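Local coordinates for protein sphingomyelinase C (Streptomyces griseocarneus, PDB 7CNE) that belongs to the endonuclease/exonuclease/phosphatase family and has its DNase I-like fold, two mixed beta sheets packed face to face in a sandwich with helices outside, at residues D186-L191 against A256-W261; P8-L13 against G45-V50; A214-R219 against Y248-N253. All coordinates share one frame; numbering follows the deposited sequence.

Overall arrangement
The three contacts lie close together and sample both sheets of the DNase I-like sandwich. Contact 2 pairs two neighbouring strands of the seven-stranded sheet. Contact 1 runs from strand 188-192 of the six-stranded sheet to the loop that leads into strand 261-265 of the other. Contact 3, nested along the chain inside the loop that contact 1 closes, joins edge strand 247-251 to the segment entering strand 218-221. The centres of contacts 1 and 3 are about 9 Å apart, with Leu191 and Leu250 hydrogen-bonded as strand neighbours. Contact 2 lies about 12 Å from contact 1 and about 14 Å from contact 3, centre to centre; Val12 packs on both Met190 and Val249.

Contact 1: residues D186-L191 against A256-W261; sequences DEQVML and ARPAGW
Met190 meets the indole of Trp261 through its sulfur, SD lying 3.7 Å from both CZ2 and CH2 of the ring. The approach is oblique, 50° off the normal of the six-membered ring, and counts as a Met-aromatic contact. A bend at chi3 (-84°) carries Met190 CE away from the indole, so the sulfur does the touching. Further along, the extended Gln188 side chain crosses Pro258 at about a right angle, with OE1 3.6 Å from Pro258 CD, while its NE2 turns to Pro8 O. Ala256 O sits close over the start of that chain, 3.2 Å from Gln188 CG, and Ala256 CB rests 3.7 Å from Asp186 O. This close part lies at one end of the DNase I-like sandwich, between its two sheets: 188-192 is a strand of one, and Trp261 begins a strand of the other, its NE1 bonded back to Val249 O. No direct hydrogen bond spans the two segments. A water does so instead, donating to Ala256 O at 2.7 Å and accepting from Val189 N at 2.9 Å. Toward solvent the fit slackens: Asp186 is exposed, its CB directed away from 256-261, and the guanidinium of Arg257 leads off the contact altogether.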
loop_
_atom_site.group_PDB
_atom_site.type_symbol
_atom_site.label_atom_id
_atom_site.label_comp_id
_atom_site.label_asym_id
_atom_site.label_seq_id
_atom_site.Cartn_x
_atom_site.Cartn_y
_atom_site.Cartn_z
ATOM N N ASP A 186 1.975 13.607 20.865
ATOM C CA ASP A 186 1.357 14.725 20.167
ATOM C C ASP A 186 1.645 14.721 18.668
ATOM O O ASP A 186 1.181 15.626 17.968
ATOM C CB ASP A 186 1.825 16.045 20.781
ATOM C CG ASP A 186 3.251 16.376 20.407
ATOM O OD1 ASP A 186 4.162 15.652 20.840
ATOM O OD2 ASP A 186 3.465 17.342 19.646
ATOM N N GLU A 187 2.387 13.735 18.160
ATOM C CA GLU A 187 2.670 13.609 16.736
ATOM C C GLU A 187 1.889 12.439 16.146
ATOM O O GLU A 187 1.816 11.364 16.754
ATOM C CB GLU A 187 4.178 13.427 16.508
ATOM C CG GLU A 187 4.960 14.662 16.936
ATOM C CD GLU A 187 6.465 14.530 16.780
ATOM O OE1 GLU A 187 7.146 15.515 17.121
ATOM O OE2 GLU A 187 6.967 13.469 16.325
ATOM N N GLN A 188 1.297 12.661 14.969
ATOM C CA GLN A 188 0.472 11.645 14.318
ATOM C C GLN A 188 1.317 10.501 13.776
ATOM O O GLN A 188 2.412 10.710 13.245
ATOM C CB GLN A 188 -0.307 12.227 13.142
ATOM C CG GLN A 188 -1.367 13.212 13.453
ATOM C CD GLN A 188 -1.866 13.852 12.179
ATOM O OE1 GLN A 188 -2.581 13.225 11.393
ATOM N NE2 GLN A 188 -1.449 15.082 11.942
ATOM N N VAL A 189 0.769 9.293 13.857
ATOM C CA VAL A 189 1.397 8.092 13.317
ATOM C C VAL A 189 0.320 7.316 12.570
ATOM O O VAL A 189 -0.632 6.832 13.186
ATOM C CB VAL A 189 2.029 7.209 14.397
ATOM C CG1 VAL A 189 2.808 6.071 13.717
ATOM C CG2 VAL A 189 2.920 8.042 15.329
ATOM N N MET A 190 0.462 7.207 11.251
ATOM C CA MET A 190 -0.496 6.506 10.410
ATOM C C MET A 190 0.143 5.274 9.777
ATOM O O MET A 190 1.314 5.297 9.385
ATOM C CB MET A 190 -1.032 7.416 9.301
ATOM C CG MET A 190 -1.987 8.492 9.790
ATOM S SD MET A 190 -2.481 9.603 8.445
ATOM C CE MET A 190 -1.098 10.745 8.443
ATOM N N LEU A 191 -0.635 4.201 9.670
ATOM C CA LEU A 191 -0.265 3.015 8.902
ATOM C C LEU A 191 -1.141 2.985 7.659
ATOM O O LEU A 191 -2.371 3.028 7.768
ATOM C CB LEU A 191 -0.452 1.741 9.727
ATOM C CG LEU A 191 -0.313 0.412 8.963
ATOM C CD1 LEU A 191 1.125 0.201 8.511
ATOM C CD2 LEU A 191 -0.762 -0.739 9.826
ATOM N N ALA A 256 -2.020 11.834 18.662
ATOM C CA ALA A 256 -2.941 12.819 18.117
ATOM C C ALA A 256 -3.401 12.395 16.726
ATOM O O ALA A 256 -2.665 11.756 15.966
ATOM C CB ALA A 256 -2.276 14.197 18.067
ATOM N N ARG A 257 -4.644 12.731 16.409
ATOM C CA ARG A 257 -5.227 12.423 15.111
ATOM C C ARG A 257 -6.409 13.350 14.901
ATOM O O ARG A 257 -6.970 13.862 15.872
ATOM C CB ARG A 257 -5.665 10.950 15.032
ATOM C CG ARG A 257 -6.865 10.595 15.919
ATOM C CD ARG A 257 -7.327 9.162 15.621
ATOM N NE ARG A 257 -8.534 8.782 16.353
ATOM C CZ ARG A 257 -8.526 8.189 17.543
ATOM N NH1 ARG A 257 -7.371 7.906 18.134
ATOM N NH2 ARG A 257 -9.673 7.869 18.139
ATOM N N PRO A 258 -6.790 13.616 13.652
ATOM C CA PRO A 258 -7.992 14.424 13.419
ATOM C C PRO A 258 -9.258 13.679 13.826
ATOM O O PRO A 258 -9.363 12.454 13.717
ATOM C CB PRO A 258 -7.964 14.685 11.904
ATOM C CG PRO A 258 -6.534 14.415 11.483
ATOM C CD PRO A 258 -6.080 13.316 12.396
ATOM N N ALA A 259 -10.237 14.443 14.300
ATOM C CA ALA A 259 -11.535 13.853 14.571
ATOM C C ALA A 259 -12.242 13.525 13.260
ATOM O O ALA A 259 -11.993 14.139 12.215
ATOM C CB ALA A 259 -12.392 14.798 15.418
ATOM N N GLY A 260 -13.130 12.538 13.321
ATOM C CA GLY A 260 -13.893 12.182 12.139
ATOM C C GLY A 260 -13.028 11.652 11.019
ATOM O O GLY A 260 -13.261 11.974 9.846
ATOM N N TRP A 261 -12.030 10.838 11.356
ATOM C CA TRP A 261 -11.144 10.264 10.355
ATOM C C TRP A 261 -11.890 9.233 9.522
ATOM O O TRP A 261 -12.540 8.332 10.063
ATOM C CB TRP A 261 -9.941 9.626 11.042
ATOM C CG TRP A 261 -8.912 9.105 10.107
ATOM C CD1 TRP A 261 -8.653 7.794 9.812
ATOM C CD2 TRP A 261 -7.974 9.883 9.356
ATOM N NE1 TRP A 261 -7.612 7.713 8.907
ATOM C CE2 TRP A 261 -7.178 8.980 8.617
ATOM C CE3 TRP A 261 -7.737 11.260 9.229
ATOM C CZ2 TRP A 261 -6.161 9.407 7.774
ATOM C CZ3 TRP A 261 -6.731 11.683 8.394
ATOM C CH2 TRP A 261 -5.954 10.762 7.669
HETATM O O HOH W 1 -1.926 9.338 14.911
#

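Contact 2: residues P8-L13 against G45-V50; sequences PSLKVL and GNDVVV
A beta-alpha-beta unit, strand 12-19, helix 30-39 and strand 48-54, brings the strand parts of these segments together as parallel neighbours. In the regular part Leu13 works in both directions: its N donates to Val48 O at 2.9 Å, and its O receives Val50 N at 2.8 Å. Where the strands begin, Lys11 O takes two donors, Asp47 N at 2.8 Å and Val48 N at 3.2 Å, the latter in the carbonyl plane. Asp47 returns the grip through its carboxylate, OD2 accepting from Lys11 N at 2.9 Å with its anti lone pair in a nearly straight bond (168°). A water linking Ser9 O to OD2 adds to that hold, and OD1 goes to Trp108 NE1. Leu10 crosses Asp47 at about a right angle, CD2 3.7 Å from Asp47 CG. Val12 and Val48 lie side by side on one sheet face. On the other, Leu13 CD2 meets Val49 CG1 at 3.7 Å, and Leu13 CB packs 3.7 Å from Asn46 ND2, an amide held by Phe42 O. Strand 293-297 flanks strand 12-19, strand 103-106 flanks strand 48-54, and strand 131-139 of the second sheet covers Leu10 and Val48.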
loop_
_atom_site.group_PDB
_atom_site.type_symbol
_atom_site.label_atom_id
_atom_site.label_comp_id
_atom_site.label_asym_id
_atom_site.label_seq_id
_atom_site.Cartn_x
_atom_site.Cartn_y
_atom_site.Cartn_z
ATOM N N PRO A 8 -1.891 18.491 12.213
ATOM C CA PRO A 8 -2.246 18.870 10.839
ATOM C C PRO A 8 -3.057 17.782 10.141
ATOM O O PRO A 8 -2.751 16.588 10.225
ATOM C CB PRO A 8 -0.886 19.099 10.166
ATOM C CG PRO A 8 0.091 18.310 11.012
ATOM C CD PRO A 8 -0.435 18.413 12.413
ATOM N N SER A 9 -4.106 18.214 9.450
ATOM C CA SER A 9 -5.089 17.319 8.850
ATOM C C SER A 9 -4.661 16.988 7.420
ATOM O O SER A 9 -4.671 17.862 6.545
ATOM C CB SER A 9 -6.462 17.975 8.878
ATOM O OG SER A 9 -7.458 17.092 8.425
ATOM N N LEU A 10 -4.298 15.733 7.178
ATOM C CA LEU A 10 -3.721 15.301 5.913
ATOM C C LEU A 10 -4.661 14.364 5.161
ATOM O O LEU A 10 -5.422 13.600 5.764
ATOM C CB LEU A 10 -2.375 14.579 6.127
ATOM C CG LEU A 10 -1.154 15.345 6.650
ATOM C CD1 LEU A 10 0.113 14.505 6.440
ATOM C CD2 LEU A 10 -1.021 16.690 5.957
ATOM N N LYS A 11 -4.571 14.413 3.834
ATOM C CA LYS A 11 -5.294 13.520 2.936
ATOM C C LYS A 11 -4.331 12.446 2.449
ATOM O O LYS A 11 -3.296 12.771 1.859
ATOM C CB LYS A 11 -5.841 14.306 1.747
ATOM C CG LYS A 11 -7.135 13.804 1.153
ATOM C CD LYS A 11 -7.935 15.004 0.643
ATOM C CE LYS A 11 -9.349 14.609 0.285
ATOM N NZ LYS A 11 -9.583 14.620 -1.193
ATOM N N VAL A 12 -4.660 11.174 2.675
ATOM C CA VAL A 12 -3.713 10.093 2.389
ATOM C C VAL A 12 -4.359 9.070 1.465
ATOM O O VAL A 12 -5.432 8.534 1.776
ATOM C CB VAL A 12 -3.210 9.417 3.675
ATOM C CG1 VAL A 12 -2.224 8.292 3.325
ATOM C CG2 VAL A 12 -2.544 10.469 4.592
ATOM N N LEU A 13 -3.704 8.800 0.336
ATOM C CA LEU A 13 -4.133 7.771 -0.609
ATOM C C LEU A 13 -3.306 6.508 -0.418
ATOM O O LEU A 13 -2.078 6.572 -0.319
ATOM C CB LEU A 13 -3.993 8.264 -2.054
ATOM C CG LEU A 13 -4.023 7.226 -3.179
ATOM C CD1 LEU A 13 -5.439 6.649 -3.375
ATOM C CD2 LEU A 13 -3.508 7.835 -4.486
ATOM N N GLY A 45 -4.503 15.724 -5.553
ATOM C CA GLY A 45 -5.021 16.453 -4.417
ATOM C C GLY A 45 -4.752 15.813 -3.078
ATOM O O GLY A 45 -5.371 16.206 -2.084
ATOM N N ASN A 46 -3.855 14.841 -3.015
ATOM C CA ASN A 46 -3.514 14.236 -1.741
ATOM C C ASN A 46 -2.299 14.917 -1.126
ATOM O O ASN A 46 -1.557 15.644 -1.785
ATOM C CB ASN A 46 -3.254 12.739 -1.922
ATOM C CG ASN A 46 -4.430 12.040 -2.549
ATOM O OD1 ASN A 46 -5.506 11.979 -1.956
ATOM N ND2 ASN A 46 -4.247 11.534 -3.761
ATOM N N ASP A 47 -2.085 14.645 0.162
ATOM C CA ASP A 47 -0.846 15.032 0.822
ATOM C C ASP A 47 0.202 13.923 0.787
ATOM O O ASP A 47 1.402 14.201 0.665
ATOM C CB ASP A 47 -1.149 15.419 2.263
ATOM C CG ASP A 47 -1.957 16.684 2.338
ATOM O OD1 ASP A 47 -1.376 17.733 2.014
ATOM O OD2 ASP A 47 -3.158 16.617 2.679
ATOM N N VAL A 48 -0.230 12.677 0.921
ATOM C CA VAL A 48 0.660 11.516 0.936
ATOM C C VAL A 48 0.025 10.450 0.064
ATOM O O VAL A 48 -1.199 10.276 0.081
ATOM C CB VAL A 48 0.889 10.987 2.373
ATOM C CG1 VAL A 48 1.836 9.788 2.381
ATOM C CG2 VAL A 48 1.413 12.104 3.291
ATOM N N VAL A 49 0.856 9.750 -0.717
ATOM C CA VAL A 49 0.428 8.622 -1.539
ATOM C C VAL A 49 1.307 7.429 -1.182
ATOM O O VAL A 49 2.540 7.537 -1.185
ATOM C CB VAL A 49 0.514 8.929 -3.053
ATOM C CG1 VAL A 49 0.109 7.691 -3.883
ATOM C CG2 VAL A 49 -0.372 10.130 -3.419
ATOM N N VAL A 50 0.674 6.305 -0.849
ATOM C CA VAL A 50 1.367 5.046 -0.581
ATOM C C VAL A 50 0.928 4.043 -1.642
ATOM O O VAL A 50 -0.267 3.732 -1.759
ATOM C CB VAL A 50 1.081 4.511 0.835
ATOM C CG1 VAL A 50 1.896 3.246 1.096
ATOM C CG2 VAL A 50 1.417 5.562 1.894
HETATM O O HOH W 2 -4.430 18.557 3.903
HETATM O O HOH W 3 -7.473 13.042 -3.466
#

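Contact 3: residues A214-R219 against Y248-N253; sequences APADSR and YVLHRN
Ala214, with the most surface buried here, is tied to His251 by one direct backbone hydrogen bond and one water-mediated link. Ala214 N donates to His251 O at 2.9 Å (152° at the hydrogen), and a water donates to Ala214 O and accepts from His251 N. The methyl of Ala214 also sits 3.4 Å from Asn253 OD1; the amide nitrogen of that asparagine is taken by Asp212. Leu250 CD2 reaches out past the strand edge to the backbone of 214-216, 3.6 Å from Ala214 O and 3.5 Å from Ala216 N, while Met207 and Leu208 of helix 203-211 also pack on the side chain. At the far end Arg219 comes across Tyr248. With CG opposite the backbone N (chi1 -170°) and the chain extended as far as NE, the guanidinium reaches the ring, Arg219 NH1 3.4 Å from Tyr248 CD2. Tyr248 CE2 lies over one guanidinium face, toward its rim, and the two planes are turned 42° apart. Polar partners fix both groups: Arg219 NE forms a salt bridge with Asp245, and Tyr248 OH bonds to Val197 O. In this DNase I-like sandwich the contact joins two sheet edges: strand 247-251 is outermost in one sheet, and segment 214-219, coming after helix 203-211, passes alongside its outer edge and on into strand 218-221, outermost in the other.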
loop_
_atom_site.group_PDB
_atom_site.type_symbol
_atom_site.label_atom_id
_atom_site.label_comp_id
_atom_site.label_asym_id
_atom_site.label_seq_id
_atom_site.Cartn_x
_atom_site.Cartn_y
_atom_site.Cartn_z
ATOM N N ALA A 214 -6.175 2.637 15.891
ATOM C CA ALA A 214 -7.548 3.105 16.088
ATOM C C ALA A 214 -8.359 2.878 14.815
ATOM O O ALA A 214 -7.869 3.158 13.718
ATOM C CB ALA A 214 -7.565 4.583 16.461
ATOM N N PRO A 215 -9.574 2.343 14.907
ATOM C CA PRO A 215 -10.408 2.251 13.707
ATOM C C PRO A 215 -10.727 3.645 13.203
ATOM O O PRO A 215 -10.737 4.615 13.968
ATOM C CB PRO A 215 -11.671 1.526 14.193
ATOM C CG PRO A 215 -11.729 1.825 15.652
ATOM C CD PRO A 215 -10.289 1.892 16.114
ATOM N N ALA A 216 -10.933 3.752 11.896
ATOM C CA ALA A 216 -11.450 4.999 11.358
ATOM C C ALA A 216 -12.817 5.265 11.972
ATOM O O ALA A 216 -13.545 4.339 12.339
ATOM C CB ALA A 216 -11.547 4.931 9.830
ATOM N N ASP A 217 -13.152 6.546 12.124
ATOM C CA ASP A 217 -14.493 6.882 12.589
ATOM C C ASP A 217 -15.550 6.455 11.580
ATOM O O ASP A 217 -16.688 6.165 11.960
ATOM C CB ASP A 217 -14.574 8.378 12.883
ATOM C CG ASP A 217 -13.657 8.786 14.023
ATOM O OD1 ASP A 217 -13.862 8.288 15.147
ATOM O OD2 ASP A 217 -12.713 9.577 13.791
ATOM N N SER A 218 -15.196 6.387 10.296
ATOM C CA SER A 218 -16.117 5.859 9.305
ATOM C C SER A 218 -15.323 5.291 8.144
ATOM O O SER A 218 -14.256 5.804 7.794
ATOM C CB SER A 218 -17.117 6.914 8.805
ATOM O OG SER A 218 -16.484 8.013 8.189
ATOM N N ARG A 219 -15.836 4.203 7.585
ATOM C CA ARG A 219 -15.317 3.628 6.353
ATOM C C ARG A 219 -16.434 3.737 5.324
ATOM O O ARG A 219 -17.478 3.084 5.454
ATOM C CB ARG A 219 -14.854 2.183 6.557
ATOM C CG ARG A 219 -14.069 1.630 5.351
ATOM C CD ARG A 219 -13.460 0.236 5.608
ATOM N NE ARG A 219 -12.861 -0.279 4.380
ATOM C CZ ARG A 219 -11.620 -0.008 3.973
ATOM N NH1 ARG A 219 -10.824 0.756 4.715
ATOM N NH2 ARG A 219 -11.175 -0.515 2.824
ATOM N N TYR A 248 -6.311 0.275 3.828
ATOM C CA TYR A 248 -6.585 1.085 5.012
ATOM C C TYR A 248 -5.566 2.205 5.174
ATOM O O TYR A 248 -4.419 2.092 4.739
ATOM C CB TYR A 248 -6.535 0.247 6.298
ATOM C CG TYR A 248 -7.450 -0.959 6.340
ATOM C CD1 TYR A 248 -7.026 -2.198 5.860
ATOM C CD2 TYR A 248 -8.723 -0.868 6.907
ATOM C CE1 TYR A 248 -7.852 -3.315 5.924
ATOM C CE2 TYR A 248 -9.559 -1.982 6.980
ATOM C CZ TYR A 248 -9.110 -3.205 6.484
ATOM O OH TYR A 248 -9.927 -4.318 6.527
ATOM N N VAL A 249 -5.991 3.274 5.854
ATOM C CA VAL A 249 -5.089 4.268 6.445
ATOM C C VAL A 249 -5.598 4.514 7.856
ATOM O O VAL A 249 -6.660 5.119 8.035
ATOM C CB VAL A 249 -5.037 5.583 5.657
ATOM C CG1 VAL A 249 -3.993 6.558 6.276
ATOM C CG2 VAL A 249 -4.764 5.333 4.170
ATOM N N LEU A 250 -4.852 4.053 8.857
ATOM C CA LEU A 250 -5.334 4.047 10.236
ATOM C C LEU A 250 -4.304 4.675 11.167
ATOM O O LEU A 250 -3.107 4.383 11.074
ATOM C CB LEU A 250 -5.656 2.618 10.709
ATOM C CG LEU A 250 -6.770 1.896 9.941
ATOM C CD1 LEU A 250 -6.874 0.402 10.333
ATOM C CD2 LEU A 250 -8.106 2.606 10.143
ATOM N N HIS A 251 -4.784 5.523 12.072
ATOM C CA HIS A 251 -3.943 6.154 13.075
ATOM C C HIS A 251 -3.588 5.174 14.191
ATOM O O HIS A 251 -4.238 4.140 14.387
ATOM C CB HIS A 251 -4.639 7.381 13.657
ATOM C CG HIS A 251 -4.697 8.528 12.705
ATOM N ND1 HIS A 251 -3.691 9.464 12.613
ATOM C CD2 HIS A 251 -5.620 8.871 11.776
ATOM C CE1 HIS A 251 -4.001 10.348 11.681
ATOM N NE2 HIS A 251 -5.164 10.010 11.157
ATOM N N ARG A 252 -2.539 5.525 14.929
ATOM C CA ARG A 252 -2.032 4.721 16.037
ATOM C C ARG A 252 -2.682 5.144 17.349
ATOM O O ARG A 252 -2.819 6.339 17.627
ATOM C CB ARG A 252 -0.513 4.888 16.136
ATOM C CG ARG A 252 0.162 4.053 17.198
ATOM C CD ARG A 252 1.650 3.937 16.876
ATOM N NE ARG A 252 2.410 3.259 17.917
ATOM C CZ ARG A 252 2.603 1.946 17.984
ATOM N NH1 ARG A 252 2.085 1.137 17.066
ATOM N NH2 ARG A 252 3.320 1.441 18.980
ATOM N N ASN A 253 -3.071 4.160 18.163
ATOM C CA ASN A 253 -3.650 4.479 19.463
ATOM C C ASN A 253 -2.686 5.315 20.300
ATOM O O ASN A 253 -1.470 5.108 20.273
ATOM C CB ASN A 253 -4.019 3.203 20.220
ATOM C CG ASN A 253 -5.261 2.538 19.659
ATOM O OD1 ASN A 253 -6.210 3.217 19.255
ATOM N ND2 ASN A 253 -5.265 1.202 19.639
HETATM O O HOH W 4 -7.634 5.683 12.297
#